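Side-chain contacts in nucleoporin NUP82 (Chaetomium thermophilum, PDB 5CWW), which probably serves as a structural component of the nuclear pore complex and takes part in docking nuclear transport factors, the chain described being its N-terminal beta-propeller region: residues E523-L526 and Q527-S530; D208-T211 and F212-P215. All coordinates share one frame; numbering follows the deposited sequence.

Interaction 1. Residues E523-L526 and Q527-S530; sequences ESEL and QSDS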
loop_
_atom_site.group_PDB
_atom_site.type_symbol
_atom_site.label_atom_id
_atom_site.label_comp_id
_atom_site.label_asym_id
_atom_site.label_seq_id
_atom_site.Cartn_x
_atom_site.Cartn_y
_atom_site.Cartn_z
ATOM N N GLU B 523 -20.218 -17.194 -6.002
ATOM C CA GLU B 523 -19.915 -17.216 -7.429
ATOM C C GLU B 523 -20.904 -18.093 -8.196
ATOM O O GLU B 523 -21.309 -17.753 -9.308
ATOM C CB GLU B 523 -18.485 -17.708 -7.669
ATOM C CG GLU B 523 -18.100 -17.812 -9.146
ATOM C CD GLU B 523 -18.131 -16.474 -9.864
ATOM O OE1 GLU B 523 -18.109 -15.428 -9.183
ATOM O OE2 GLU B 523 -18.186 -16.467 -11.112
ATOM N N SER B 524 -21.285 -19.222 -7.607
ATOM C CA SER B 524 -22.234 -20.122 -8.255
ATOM C C SER B 524 -23.584 -19.432 -8.422
ATOM O O SER B 524 -24.256 -19.603 -9.437
ATOM C CB SER B 524 -22.394 -21.417 -7.457
ATOM O OG SER B 524 -22.961 -21.165 -6.184
ATOM N N GLU B 525 -23.975 -18.645 -7.426
ATOM C CA GLU B 525 -25.207 -17.876 -7.518
ATOM C C GLU B 525 -25.106 -16.788 -8.585
ATOM O O GLU B 525 -26.081 -16.498 -9.278
ATOM C CB GLU B 525 -25.557 -17.251 -6.169
ATOM C CG GLU B 525 -26.950 -16.644 -6.128
ATOM C CD GLU B 525 -28.029 -17.647 -6.497
ATOM O OE1 GLU B 525 -27.892 -18.832 -6.123
ATOM O OE2 GLU B 525 -29.008 -17.252 -7.168
ATOM N N LEU B 526 -23.927 -16.187 -8.717
ATOM C CA LEU B 526 -23.703 -15.176 -9.745
ATOM C C LEU B 526 -23.777 -15.797 -11.135
ATOM O O LEU B 526 -24.196 -15.146 -12.092
ATOM C CB LEU B 526 -22.348 -14.489 -9.550
ATOM C CG LEU B 526 -22.232 -13.563 -8.335
ATOM C CD1 LEU B 526 -20.783 -13.158 -8.106
ATOM C CD2 LEU B 526 -23.112 -12.328 -8.502
ATOM N N GLN B 527 -23.377 -17.060 -11.237
ATOM C CA GLN B 527 -23.426 -17.783 -12.502
ATOM C C GLN B 527 -24.689 -18.635 -12.618
ATOM O O GLN B 527 -24.808 -19.447 -13.533
ATOM C CB GLN B 527 -22.187 -18.669 -12.648
ATOM C CG GLN B 527 -20.886 -17.893 -12.763
ATOM C CD GLN B 527 -19.683 -18.795 -12.968
ATOM O OE1 GLN B 527 -19.813 -20.016 -13.045
ATOM N NE2 GLN B 527 -18.499 -18.195 -13.046
ATOM N N SER B 528 -25.625 -18.444 -11.691
ATOM C CA SER B 528 -26.828 -19.274 -11.624
ATOM C C SER B 528 -27.604 -19.294 -12.934
ATOM O O SER B 528 -27.804 -18.261 -13.571
ATOM C CB SER B 528 -27.747 -18.795 -10.501
ATOM O OG SER B 528 -28.897 -19.624 -10.403
ATOM N N ASP B 529 -28.030 -20.492 -13.321
ATOM C CA ASP B 529 -28.816 -20.705 -14.528
ATOM C C ASP B 529 -30.323 -20.660 -14.221
ATOM O O ASP B 529 -31.158 -20.810 -15.115
ATOM C CB ASP B 529 -28.427 -22.050 -15.154
ATOM C CG ASP B 529 -29.013 -22.251 -16.536
ATOM O OD1 ASP B 529 -29.196 -21.254 -17.265
ATOM O OD2 ASP B 529 -29.282 -23.416 -16.898
ATOM N N SER B 530 -30.663 -20.446 -12.951
ATOM C CA SER B 530 -32.049 -20.542 -12.489
ATOM C C SER B 530 -32.834 -19.257 -12.744
ATOM O O SER B 530 -32.347 -18.160 -12.478
ATOM C CB SER B 530 -32.083 -20.880 -10.997
ATOM O OG SER B 530 -33.398 -20.786 -10.476
#

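Interaction 2. Residues D208-T211 and F212-P215; sequences DRWT and FDAP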
loop_
_atom_site.group_PDB
_atom_site.type_symbol
_atom_site.label_atom_id
_atom_site.label_comp_id
_atom_site.label_asym_id
_atom_site.label_seq_id
_atom_site.Cartn_x
_atom_site.Cartn_y
_atom_site.Cartn_z
ATOM N N ASP B 208 22.393 -2.110 -15.993
ATOM C CA ASP B 208 22.301 -0.652 -15.966
ATOM C C ASP B 208 22.069 -0.151 -14.541
ATOM O O ASP B 208 20.947 -0.189 -14.035
ATOM C CB ASP B 208 21.177 -0.173 -16.888
ATOM C CG ASP B 208 21.062 1.341 -16.941
ATOM O OD1 ASP B 208 21.994 2.036 -16.481
ATOM O OD2 ASP B 208 20.034 1.836 -17.449
ATOM N N ARG B 209 23.141 0.321 -13.909
ATOM C CA ARG B 209 23.099 0.764 -12.517
ATOM C C ARG B 209 22.055 1.848 -12.274
ATOM O O ARG B 209 21.517 1.967 -11.173
ATOM C CB ARG B 209 24.469 1.295 -12.088
ATOM C CG ARG B 209 25.622 0.321 -12.263
ATOM C CD ARG B 209 26.901 0.879 -11.658
ATOM N NE ARG B 209 27.977 -0.106 -11.627
ATOM C CZ ARG B 209 29.197 0.129 -11.149
ATOM N NH1 ARG B 209 29.505 1.322 -10.659
ATOM N NH2 ARG B 209 30.111 -0.831 -11.162
ATOM N N TRP B 210 21.773 2.639 -13.306
ATOM C CA TRP B 210 20.847 3.761 -13.174
ATOM C C TRP B 210 19.425 3.304 -12.835
ATOM O O TRP B 210 18.643 4.074 -12.273
ATOM C CB TRP B 210 20.836 4.593 -14.460
ATOM C CG TRP B 210 19.902 5.763 -14.396
ATOM C CD1 TRP B 210 18.732 5.923 -15.082
ATOM C CD2 TRP B 210 20.058 6.939 -13.590
ATOM N NE1 TRP B 210 18.153 7.126 -14.755
ATOM C CE2 TRP B 210 18.947 7.769 -13.842
ATOM C CE3 TRP B 210 21.031 7.371 -12.683
ATOM C CZ2 TRP B 210 18.781 9.004 -13.219
ATOM C CZ3 TRP B 210 20.865 8.600 -12.067
ATOM C CH2 TRP B 210 19.748 9.399 -12.337
ATOM N N THR B 211 19.085 2.061 -13.166
ATOM C CA THR B 211 17.734 1.560 -12.897
ATOM C C THR B 211 17.498 1.383 -11.403
ATOM O O THR B 211 16.358 1.398 -10.942
ATOM C CB THR B 211 17.466 0.216 -13.596
ATOM O OG1 THR B 211 18.395 -0.770 -13.127
ATOM C CG2 THR B 211 17.587 0.362 -15.107
ATOM N N PHE B 212 18.580 1.215 -10.651
ATOM C CA PHE B 212 18.498 1.101 -9.199
ATOM C C PHE B 212 18.567 2.475 -8.527
ATOM O O PHE B 212 18.109 2.641 -7.395
ATOM C CB PHE B 212 19.621 0.203 -8.669
ATOM C CG PHE B 212 19.503 -1.236 -9.093
ATOM C CD1 PHE B 212 20.052 -1.672 -10.287
ATOM C CD2 PHE B 212 18.850 -2.156 -8.289
ATOM C CE1 PHE B 212 19.945 -2.997 -10.674
ATOM C CE2 PHE B 212 18.740 -3.483 -8.671
ATOM C CZ PHE B 212 19.285 -3.902 -9.862
ATOM N N ASP B 213 19.128 3.456 -9.230
ATOM C CA ASP B 213 19.364 4.779 -8.653
ATOM C C ASP B 213 18.110 5.640 -8.662
ATOM O O ASP B 213 17.882 6.421 -7.738
ATOM C CB ASP B 213 20.478 5.509 -9.409
ATOM C CG ASP B 213 21.842 4.878 -9.200
ATOM O OD1 ASP B 213 22.111 4.379 -8.088
ATOM O OD2 ASP B 213 22.650 4.891 -10.152
ATOM N N ALA B 214 17.307 5.501 -9.712
ATOM C CA ALA B 214 16.132 6.344 -9.898
ATOM C C ALA B 214 14.938 5.532 -10.387
ATOM O O ALA B 214 15.105 4.570 -11.138
ATOM C CB ALA B 214 16.440 7.464 -10.879
ATOM N N PRO B 215 13.724 5.916 -9.965
ATOM C CA PRO B 215 12.528 5.218 -10.443
ATOM C C PRO B 215 12.086 5.714 -11.816
ATOM O O PRO B 215 12.409 6.839 -12.196
ATOM C CB PRO B 215 11.486 5.551 -9.378
ATOM C CG PRO B 215 11.888 6.902 -8.884
ATOM C CD PRO B 215 13.390 6.973 -8.992
HETATM O O HOH W 1 16.092 4.981 -13.620
HETATM O O HOH W 2 14.099 2.210 -12.111
#

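Interaction 1. Residues E523-L526 and Q527-S530
With CG of Glu523 turned anti to the backbone N (chi1 178°) and the chain then bent at chi2 (62°), the carboxylate swings up along the helix toward Gln527, whose own chain runs extended beyond CG and leads back to meet it. The amide and carboxylate planes stand almost perpendicular, 86° apart. NE2 of Gln527 comes within 2.6 Å of OE2 of Glu523, but the N-H points poorly at the oxygen and the bond is weak. The other carboxylate oxygen, OE1, is held by Ser424 OG, so the firmer hold on this buried acid is through OE1, with OE2 only weakly engaged by Gln527. In the backbone, Gln527 N donates to Glu523 O at 2.9 Å, the last helical turn closing as Gln527 leaves helical geometry. Helix 518-526 belongs to the excursion between strands 509-514 and 548-554 of one propeller blade, and helix 534-543 follows in the same excursion. Beyond Gln527, Ser528 N reaches Glu525 O at 3.1 Å, from above the carbonyl plane. OG of Ser528 accepts from Ser530 N at 3.2 Å, an ST turn, although Ser530 is poorly ordered. Glu525 OE2 lies 3.9 Å from Ser528 CB, while its OE1 forms a salt bridge with Arg537 on helix 534-543. The carbonyls of Ser528 and Ser530 each accept a hydrogen bond from a basic side chain of another protein's chain.

Interaction 2. Residues D208-T211 and F212-P215
The carbonyl oxygen of Trp210 draws three donors. Ala214 N bonds to it at 3.2 Å, somewhat tilted from the carbonyl plane. Asp213 N adds a weak bond, and water 1 donates to it at 3.0 Å. The same water gives its other hydrogen to Ala214 O, which also accepts from water 2, itself a donor to Thr211 O, so that two waters bridge Ala214 O to the carbonyls of Trp210 and Thr211. The Trp210 ring swings over the turn because CG lies opposite the backbone N (chi1 180°). Ala214 CB sits over one face of the six-membered ring, 4.1 Å from its centroid and offset toward the rim, a CH-pi contact. Asp213 CB approaches CE3 of the indole at 3.8 Å, and its carboxylate is turned steeply against the ring.

At the start of the turn, Asp208 O accepts from both Thr211 N and Thr211 OG1, the hydroxyl at 2.8 Å and nearly in line with the carbonyl bond. Thr211 OG1 in turn accepts from Ser205 N and lies 3.4 Å from CD1 of Phe212. A valine in place of Thr211 would probably leave Asp208 O with one donor fewer and Ser205 N without this acceptor, freeing the chain before the turn to shift. Phe212 stacks on Trp161, on strand 160-162, an edge strand of the preceding sheet. Asp208 OD1 meets Trp210 N at 3.2 Å from above the carboxylate plane, a capping bond at the entry to the short, weakly bonded helix 210-213, which links strands 198-203 and 217-220 within one blade of the beta-propeller.

Interactions 1 and 2 are separate local contacts on opposite sides of the chain's centre, with their own centres 49 Å apart and their nearest atoms about 36 Å apart. They nevertheless hold equivalent places in the fold: each belongs to the connection between the third and fourth strands of a four-stranded antiparallel sheet, 198-203 to 217-220 for interaction 2 and 509-514 to 548-554 for interaction 1. One is the exit of a helix, the other a single short turn with a capped entry. Their surroundings differ, since another protein's chain reaches residues 523-530, whereas no other chain of the assembly touches 208-215.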